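PDB 2BKL: prolyl endopeptidase from Myxococcus xanthus, which probably hydrolyses peptide bonds of oligopeptides on the carboxyl side of proline and, to a lesser extent, alanine, as a serine peptidase of family S9A. Local coordinates for residues Y97-Q100 / Q105-V108; K91-L96 / T120-T125; P75-G80 / E372-A377. One frame throughout, in Å; residues are numbered along the deposited sequence.

How the contacts relate
All three contacts involve the first blade of the seven-bladed propeller, at different places. Contact 1 lies within the blade, pairing its two outer strands, 95-100 and 107-110, and is partly buried. Contact 2 is the buried one: the approach to strand 95-100 meets strand 121-128 of the second blade. Contact 3 lies at the surface, where strand 71-78 faces the last blade. Backbone hydrogen bonds occur in contact 1 alone; contact 2 buries a lysine beside a serine, whereas contact 3 lays an arginine on a leucine and gives it a weakly bonded salt bridge to an aspartate. Contacts 1 and 2 meet at Val108 CG1 and Ile95 CG2, 3.8 Å apart, and share strand 95-100.

Contact 1: residues Y97-Q100 / Q105-V108; sequences YWRQ and QEKV
The hairpin formed by strands 95-100 and 107-110, the outer half of the first propeller blade, pairs Trp98 with Lys107 and Tyr97 with Val108. Trp98 and Lys107 are the hydrogen-bonded antiparallel pair: Trp98 N donates to Lys107 O at 3.0 Å, and Lys107 N returns the bond to Trp98 O at 2.9 Å. Tyr97 and Val108 form the adjoining non-hydrogen-bonded pair, where Val108 CG2 packs against Tyr97 CE2 at 3.5 Å. A valine suits this outermost strand, since its branched side chain is compatible with the extended backbone and offers a methyl to the ring, whose hydroxyl is engaged by His88.

On the other face of the sheet, the Lys107 chain runs alongside the Trp98 indole in the same direction, bending at its last two torsions to bring NZ within 3.6 Å of Trp98 CZ2. Beyond the pair, a water accepts from Gln100 N at 3.0 Å and donates to Gln105 O at 2.7 Å, bridging the end of strand 95-100 to the loop that leads into 107-110.

Arg99 and Glu106 emerge on the side of Tyr97. With CG set between the backbone N and the carbonyl carbon (chi1 65°), the extended Glu106 chain carries its carboxylate over to Arg99, where Arg99 NH2 donates to Glu106 OE1 at 3.1 Å in a salt bridge. The bond lies near the guanidinium plane but meets OE1 from above the carboxylate plane, the two planes being almost perpendicular (89°). Glu106 OE1 is also held by Arg86 NH2 and Tyr84 OH from strand 81-87, on the far side of strand 95-100, and Tyr84 OH in turn is bonded to Arg99 NE. Two arginines beside one carboxylate would probably keep Glu106 ionised, so the ionic cluster ties the entry to strand 107-110 to strands 95-100 and 81-87.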
loop_
_atom_site.group_PDB
_atom_site.type_symbol
_atom_site.label_atom_id
_atom_site.label_comp_id
_atom_site.label_asym_id
_atom_site.label_seq_id
_atom_site.Cartn_x
_atom_site.Cartn_y
_atom_site.Cartn_z
ATOM N N TYR A 97 -6.422 16.909 -14.801
ATOM C CA TYR A 97 -6.379 18.150 -15.552
ATOM C C TYR A 97 -5.085 18.291 -16.324
ATOM O O TYR A 97 -4.065 17.680 -15.986
ATOM C CB TYR A 97 -6.428 19.327 -14.563
ATOM C CG TYR A 97 -7.786 19.559 -13.967
ATOM C CD1 TYR A 97 -8.210 18.851 -12.872
ATOM C CD2 TYR A 97 -8.649 20.501 -14.521
ATOM C CE1 TYR A 97 -9.466 19.069 -12.330
ATOM C CE2 TYR A 97 -9.911 20.713 -13.989
ATOM C CZ TYR A 97 -10.293 19.992 -12.888
ATOM O OH TYR A 97 -11.550 20.198 -12.360
ATOM N N TRP A 98 -5.096 19.158 -17.321
ATOM C CA TRP A 98 -3.886 19.608 -17.971
ATOM C C TRP A 98 -3.950 21.097 -18.279
ATOM O O TRP A 98 -5.029 21.703 -18.326
ATOM C CB TRP A 98 -3.578 18.803 -19.251
ATOM C CG TRP A 98 -4.438 19.164 -20.422
ATOM C CD1 TRP A 98 -5.718 18.768 -20.646
ATOM C CD2 TRP A 98 -4.068 19.965 -21.543
ATOM N NE1 TRP A 98 -6.186 19.303 -21.817
ATOM C CE2 TRP A 98 -5.185 20.024 -22.403
ATOM C CE3 TRP A 98 -2.909 20.640 -21.914
ATOM C CZ2 TRP A 98 -5.168 20.734 -23.604
ATOM C CZ3 TRP A 98 -2.894 21.344 -23.116
ATOM C CH2 TRP A 98 -4.012 21.378 -23.942
ATOM N N ARG A 99 -2.774 21.681 -18.481
ATOM C CA ARG A 99 -2.669 23.037 -18.963
ATOM C C ARG A 99 -1.425 23.211 -19.803
ATOM O O ARG A 99 -0.418 22.474 -19.647
ATOM C CB ARG A 99 -2.667 24.041 -17.815
ATOM C CG ARG A 99 -1.500 23.929 -16.872
ATOM C CD ARG A 99 -1.425 25.072 -15.856
ATOM N NE ARG A 99 -2.475 24.967 -14.863
ATOM C CZ ARG A 99 -2.807 25.922 -14.011
ATOM N NH1 ARG A 99 -2.179 27.089 -14.030
ATOM N NH2 ARG A 99 -3.790 25.713 -13.139
ATOM N N GLN A 100 -1.492 24.195 -20.690
ATOM C CA GLN A 100 -0.374 24.561 -21.527
ATOM C C GLN A 100 0.413 25.655 -20.833
ATOM O O GLN A 100 -0.080 26.780 -20.670
ATOM C CB GLN A 100 -0.882 25.068 -22.863
ATOM C CG GLN A 100 0.256 25.366 -23.836
ATOM C CD GLN A 100 0.750 24.096 -24.491
ATOM O OE1 GLN A 100 -0.042 23.350 -25.034
ATOM N NE2 GLN A 100 2.053 23.840 -24.410
ATOM N N GLN A 105 -4.690 28.235 -18.987
ATOM C CA GLN A 105 -5.967 27.823 -18.386
ATOM C C GLN A 105 -6.084 26.305 -18.433
ATOM O O GLN A 105 -5.854 25.677 -19.463
ATOM C CB GLN A 105 -7.188 28.445 -19.072
ATOM C CG GLN A 105 -7.987 29.469 -18.204
ATOM C CD GLN A 105 -8.475 28.957 -16.837
ATOM O OE1 GLN A 105 -9.464 28.246 -16.756
ATOM N NE2 GLN A 105 -7.757 29.311 -15.778
ATOM N N GLU A 106 -6.459 25.741 -17.306
ATOM C CA GLU A 106 -6.527 24.308 -17.186
ATOM C C GLU A 106 -7.837 23.768 -17.735
ATOM O O GLU A 106 -8.875 24.451 -17.762
ATOM C CB GLU A 106 -6.318 23.871 -15.747
ATOM C CG GLU A 106 -7.393 24.318 -14.795
ATOM C CD GLU A 106 -7.169 23.785 -13.410
ATOM O OE1 GLU A 106 -6.010 23.500 -13.062
ATOM O OE2 GLU A 106 -8.157 23.664 -12.673
ATOM N N LYS A 107 -7.765 22.519 -18.166
ATOM C CA LYS A 107 -8.878 21.803 -18.747
ATOM C C LYS A 107 -8.973 20.405 -18.149
ATOM O O LYS A 107 -7.958 19.744 -17.894
ATOM C CB LYS A 107 -8.691 21.713 -20.257
ATOM C CG LYS A 107 -8.910 23.085 -20.951
ATOM C CD LYS A 107 -8.505 23.086 -22.426
ATOM C CE LYS A 107 -7.790 24.400 -22.843
ATOM N NZ LYS A 107 -6.396 24.137 -23.347
ATOM N N VAL A 108 -10.192 19.949 -17.924
ATOM C CA VAL A 108 -10.431 18.586 -17.498
ATOM C C VAL A 108 -10.050 17.649 -18.631
ATOM O O VAL A 108 -10.438 17.870 -19.778
ATOM C CB VAL A 108 -11.921 18.366 -17.179
ATOM C CG1 VAL A 108 -12.212 16.883 -16.945
ATOM C CG2 VAL A 108 -12.341 19.182 -15.993
HETATM O O HOH W 1 -4.013 25.573 -21.425
#

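Contact 2: residues K91-L96 / T120-T125; sequences KEKAIL and TVSLGT
Lys93 sets CG anti to its carbonyl carbon (chi1 -65°), runs extended through its next two torsions, and turns at the last (chi4 -65°), which carries NZ to 3.1 Å from Ser122 OG. Ser122 holds OG beside its own backbone N (chi1 -69°), where it faces the lysine's end. Just short of the ammonium, Lys93 CE lies 3.5 Å from Val121 O, and CD is 4.0 Å from the same oxygen; the last methylenes thus pass the Val121 carbonyl oxygen before NZ comes to the hydroxyl of Ser122. A lysine fits because the backbones stay well apart, with the CA atoms of Lys93 and Ser122 8.0 Å from each other, and a long chain can span the distance between the first and second blades.

The charge is matched by Asp655, whose OD2 forms a salt bridge with Lys93 NZ and a hydrogen bond with Ser122 OG; Gly119 O takes a further hydrogen bond from NZ. Serine suits its place because its short hydroxyl stays close to the strand, within reach of both ammonium and carboxylate. Asp655 is four residues beyond His651, which lines the ligand pocket, and belongs to the hydrolase part of the chain, so two blades meet the catalytic domain here. With a methionine in place of Lys93, the carboxylate of Asp655 would probably lose its charged mate and Gly119 O a donor.

Burying an ammonium is costly, and the salt bridge to Asp655 and the hydrogen bond to Gly119 O probably make up for the lost water and would favour the protonated lysine. The chemistry thus implies an electrostatic tie between propeller and catalytic domain.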
loop_
_atom_site.group_PDB
_atom_site.type_symbol
_atom_site.label_atom_id
_atom_site.label_comp_id
_atom_site.label_asym_id
_atom_site.label_seq_id
_atom_site.Cartn_x
_atom_site.Cartn_y
_atom_site.Cartn_z
ATOM N N LYS A 91 -17.070 16.842 -5.497
ATOM C CA LYS A 91 -16.874 15.678 -6.351
ATOM C C LYS A 91 -16.486 14.439 -5.526
ATOM O O LYS A 91 -15.758 14.518 -4.528
ATOM C CB LYS A 91 -15.781 15.949 -7.396
ATOM C CG LYS A 91 -16.015 17.151 -8.307
ATOM C CD LYS A 91 -17.147 16.927 -9.280
ATOM C CE LYS A 91 -17.107 17.994 -10.394
ATOM N NZ LYS A 91 -18.330 18.011 -11.212
ATOM N N GLU A 92 -16.922 13.287 -6.006
ATOM C CA GLU A 92 -16.691 12.011 -5.313
ATOM C C GLU A 92 -15.343 11.361 -5.615
ATOM O O GLU A 92 -14.874 10.561 -4.800
ATOM C CB GLU A 92 -17.824 11.035 -5.617
ATOM C CG GLU A 92 -19.157 11.471 -5.003
ATOM C CD GLU A 92 -19.103 11.516 -3.510
ATOM O OE1 GLU A 92 -18.657 10.528 -2.961
ATOM O OE2 GLU A 92 -19.502 12.521 -2.904
ATOM N N LYS A 93 -14.746 11.699 -6.761
ATOM C CA LYS A 93 -13.466 11.183 -7.223
ATOM C C LYS A 93 -12.608 12.334 -7.724
ATOM O O LYS A 93 -13.143 13.334 -8.217
ATOM C CB LYS A 93 -13.689 10.198 -8.380
ATOM C CG LYS A 93 -14.447 8.939 -8.010
ATOM C CD LYS A 93 -14.587 8.042 -9.247
ATOM C CE LYS A 93 -15.497 6.884 -9.074
ATOM N NZ LYS A 93 -14.972 5.930 -8.074
ATOM N N ALA A 94 -11.293 12.160 -7.640
ATOM C CA ALA A 94 -10.344 13.099 -8.209
ATOM C C ALA A 94 -10.379 13.102 -9.724
ATOM O O ALA A 94 -10.764 12.123 -10.340
ATOM C CB ALA A 94 -8.959 12.765 -7.743
ATOM N N ILE A 95 -9.941 14.216 -10.309
ATOM C CA ILE A 95 -10.015 14.480 -11.732
ATOM C C ILE A 95 -8.638 14.846 -12.273
ATOM O O ILE A 95 -7.934 15.633 -11.643
ATOM C CB ILE A 95 -11.025 15.660 -11.946
ATOM C CG1 ILE A 95 -12.426 15.243 -11.493
ATOM C CG2 ILE A 95 -11.025 16.170 -13.396
ATOM C CD1 ILE A 95 -13.449 16.345 -11.545
ATOM N N LEU A 96 -8.290 14.341 -13.454
ATOM C CA LEU A 96 -7.031 14.650 -14.133
ATOM C C LEU A 96 -7.221 15.872 -15.036
ATOM O O LEU A 96 -8.112 15.886 -15.867
ATOM C CB LEU A 96 -6.578 13.452 -14.972
ATOM C CG LEU A 96 -5.256 13.661 -15.700
ATOM C CD1 LEU A 96 -4.111 13.908 -14.763
ATOM C CD2 LEU A 96 -4.906 12.458 -16.590
ATOM N N THR A 120 -18.827 3.634 -9.893
ATOM C CA THR A 120 -18.276 2.279 -9.843
ATOM C C THR A 120 -17.195 1.955 -10.883
ATOM O O THR A 120 -16.876 0.786 -11.099
ATOM C CB THR A 120 -19.386 1.230 -9.937
ATOM O OG1 THR A 120 -20.163 1.445 -11.115
ATOM C CG2 THR A 120 -20.365 1.343 -8.736
ATOM N N VAL A 121 -16.650 2.974 -11.536
ATOM C CA VAL A 121 -15.477 2.811 -12.392
ATOM C C VAL A 121 -14.479 3.893 -12.010
ATOM O O VAL A 121 -14.822 5.073 -11.977
ATOM C CB VAL A 121 -15.814 2.897 -13.897
ATOM C CG1 VAL A 121 -14.558 2.560 -14.757
ATOM C CG2 VAL A 121 -16.961 1.962 -14.227
ATOM N N SER A 122 -13.259 3.479 -11.719
ATOM C CA SER A 122 -12.218 4.363 -11.223
ATOM C C SER A 122 -11.047 4.509 -12.197
ATOM O O SER A 122 -10.801 3.683 -13.047
ATOM C CB SER A 122 -11.679 3.835 -9.904
ATOM O OG SER A 122 -12.670 3.963 -8.905
ATOM N N LEU A 123 -10.306 5.586 -12.002
ATOM C CA LEU A 123 -9.066 5.822 -12.700
ATOM C C LEU A 123 -7.934 5.150 -11.943
ATOM O O LEU A 123 -7.791 5.335 -10.724
ATOM C CB LEU A 123 -8.815 7.325 -12.814
ATOM C CG LEU A 123 -7.447 7.776 -13.311
ATOM C CD1 LEU A 123 -7.210 7.314 -14.759
ATOM C CD2 LEU A 123 -7.330 9.271 -13.197
ATOM N N GLY A 124 -7.127 4.368 -12.639
ATOM C CA GLY A 124 -5.926 3.779 -12.088
ATOM C C GLY A 124 -4.679 4.553 -12.492
ATOM O O GLY A 124 -4.635 5.787 -12.451
ATOM N N THR A 125 -3.635 3.835 -12.868
ATOM C CA THR A 125 -2.413 4.450 -13.349
ATOM C C THR A 125 -2.644 5.313 -14.602
ATOM O O THR A 125 -3.513 5.000 -15.428
ATOM C CB THR A 125 -1.387 3.347 -13.683
ATOM O OG1 THR A 125 -0.075 3.918 -13.774
ATOM C CG2 THR A 125 -1.642 2.745 -15.058
#

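Contact 3: residues P75-G80 / E372-A377; sequences PSRRNG and EDLDDA
Arg77 reaches from the first blade to Leu374 and Asp376 of the last, meeting the leucine along most of its length. Its CB starts the contact, 3.9 Å from Leu374 CD2. CG stands anti to the carbonyl carbon, which sends the chain out toward the other blade; CD then returns to the same methyl, again 3.9 Å from Leu374 CD2. A bend at chi3 (56°) turns the end of the chain so that one face of the guanidinium is laid on the leucine. NE is 4.0 Å from Leu374 CD2, that methyl sitting over the face but displaced toward its rim, and CZ lies 3.9 Å from Leu374 CG.

At the tip, NH1 has two neighbours. Leu374 CG is 3.5 Å away over the face, while Asp376 OD2, at 3.3 Å, forms a salt bridge whose hydrogen bond is weak, strongly bent at 125°. The guanidinium and carboxylate planes are 32° apart. Arginine suits the place, because its methylenes and flat face can lie on a leucine while its end still reaches a carboxylate; leucine offers a broad apolar surface, and the short aspartate keeps its charge close to the strand.

Phe82 of the adjacent strand 81-87 also touches the Arg77 side chain. Strand 71-78 is an edge strand of the first blade, and Leu374 lies on the way into strand 376-383 of the seventh. Each blade here is built from consecutive strands, with no strand swapped to close the ring, as in other prolyl oligopeptidases, so this contact joins the first and last blades by side chains, at the surface of the propeller.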
loop_
_atom_site.group_PDB
_atom_site.type_symbol
_atom_site.label_atom_id
_atom_site.label_comp_id
_atom_site.label_asym_id
_atom_site.label_seq_id
_atom_site.Cartn_x
_atom_site.Cartn_y
_atom_site.Cartn_z
ATOM N N PRO A 75 2.788 17.917 -10.339
ATOM C CA PRO A 75 2.539 17.878 -11.783
ATOM C C PRO A 75 3.529 17.017 -12.561
ATOM O O PRO A 75 4.717 16.934 -12.221
ATOM C CB PRO A 75 2.671 19.342 -12.180
ATOM C CG PRO A 75 3.619 19.928 -11.184
ATOM C CD PRO A 75 3.529 19.127 -9.949
ATOM N N SER A 76 3.011 16.323 -13.562
ATOM C CA SER A 76 3.849 15.703 -14.602
ATOM C C SER A 76 4.025 16.676 -15.761
ATOM O O SER A 76 3.052 17.160 -16.340
ATOM C CB SER A 76 3.247 14.397 -15.052
ATOM O OG SER A 76 3.265 13.539 -13.928
ATOM N N ARG A 77 5.264 16.959 -16.119
ATOM C CA ARG A 77 5.572 17.950 -17.137
ATOM C C ARG A 77 6.068 17.267 -18.395
ATOM O O ARG A 77 6.981 16.437 -18.345
ATOM C CB ARG A 77 6.637 18.903 -16.629
ATOM C CG ARG A 77 6.193 19.662 -15.406
ATOM C CD ARG A 77 7.222 20.661 -14.932
ATOM N NE ARG A 77 7.594 21.599 -15.986
ATOM C CZ ARG A 77 8.675 22.390 -15.944
ATOM N NH1 ARG A 77 9.493 22.364 -14.894
ATOM N NH2 ARG A 77 8.931 23.219 -16.946
ATOM N N ARG A 78 5.436 17.567 -19.521
ATOM C CA ARG A 78 5.787 16.973 -20.803
ATOM C C ARG A 78 5.626 17.987 -21.887
ATOM O O ARG A 78 4.506 18.474 -22.111
ATOM C CB ARG A 78 4.847 15.797 -21.108
ATOM C CG ARG A 78 4.854 14.648 -20.093
ATOM C CD ARG A 78 6.110 13.849 -20.109
ATOM N NE ARG A 78 6.013 12.608 -19.326
ATOM C CZ ARG A 78 6.397 12.478 -18.072
ATOM N NH1 ARG A 78 6.846 13.518 -17.377
ATOM N NH2 ARG A 78 6.277 11.283 -17.485
ATOM N N ASN A 79 6.720 18.336 -22.558
ATOM C CA ASN A 79 6.678 19.206 -23.726
ATOM C C ASN A 79 5.910 20.511 -23.485
ATOM O O ASN A 79 5.117 20.943 -24.332
ATOM C CB ASN A 79 6.111 18.419 -24.911
ATOM C CG ASN A 79 6.358 19.088 -26.265
ATOM O OD1 ASN A 79 7.257 19.937 -26.418
ATOM N ND2 ASN A 79 5.554 18.709 -27.252
ATOM N N GLY A 80 6.166 21.141 -22.347
ATOM C CA GLY A 80 5.577 22.433 -22.035
ATOM C C GLY A 80 4.188 22.386 -21.412
ATOM O O GLY A 80 3.656 23.419 -21.014
ATOM N N GLU A 372 15.059 14.178 -15.277
ATOM C CA GLU A 372 16.503 14.251 -15.281
ATOM C C GLU A 372 17.032 15.558 -15.903
ATOM O O GLU A 372 18.123 16.000 -15.573
ATOM C CB GLU A 372 17.103 13.068 -16.062
ATOM C CG GLU A 372 16.711 11.717 -15.493
ATOM C CD GLU A 372 15.470 11.109 -16.127
ATOM O OE1 GLU A 372 14.564 11.876 -16.570
ATOM O OE2 GLU A 372 15.361 9.865 -16.200
ATOM N N ASP A 373 16.229 16.142 -16.800
ATOM C CA ASP A 373 16.593 17.316 -17.597
ATOM C C ASP A 373 15.707 18.518 -17.265
ATOM O O ASP A 373 15.578 19.461 -18.089
ATOM C CB ASP A 373 16.490 16.980 -19.099
ATOM C CG ASP A 373 15.141 16.381 -19.512
ATOM O OD1 ASP A 373 14.279 16.087 -18.679
ATOM O OD2 ASP A 373 14.843 16.105 -20.710
ATOM N N LEU A 374 15.129 18.515 -16.060
ATOM C CA LEU A 374 14.320 19.646 -15.548
ATOM C C LEU A 374 14.956 20.096 -14.245
ATOM O O LEU A 374 15.200 19.274 -13.364
ATOM C CB LEU A 374 12.882 19.208 -15.289
ATOM C CG LEU A 374 11.697 19.853 -15.996
ATOM C CD1 LEU A 374 12.036 20.422 -17.385
ATOM C CD2 LEU A 374 10.537 18.852 -16.058
ATOM N N ASP A 375 15.202 21.388 -14.079
ATOM C CA ASP A 375 15.727 21.911 -12.839
ATOM C C ASP A 375 14.689 22.011 -11.727
ATOM O O ASP A 375 15.046 21.943 -10.556
ATOM C CB ASP A 375 16.330 23.296 -13.061
ATOM C CG ASP A 375 16.987 23.832 -11.819
ATOM O OD1 ASP A 375 17.978 23.210 -11.367
ATOM O OD2 ASP A 375 16.564 24.842 -11.221
ATOM N N ASP A 376 13.427 22.218 -12.073
ATOM C CA ASP A 376 12.374 22.251 -11.062
ATOM C C ASP A 376 12.002 20.831 -10.634
ATOM O O ASP A 376 11.689 19.997 -11.477
ATOM C CB ASP A 376 11.094 22.901 -11.592
ATOM C CG ASP A 376 11.290 24.333 -12.013
ATOM O OD1 ASP A 376 11.944 25.108 -11.269
ATOM O OD2 ASP A 376 10.790 24.741 -13.088
ATOM N N ALA A 377 11.992 20.576 -9.324
ATOM C CA ALA A 377 11.572 19.299 -8.767
ATOM C C ALA A 377 10.673 19.550 -7.576
ATOM O O ALA A 377 10.891 20.516 -6.851
ATOM C CB ALA A 377 12.746 18.457 -8.338
#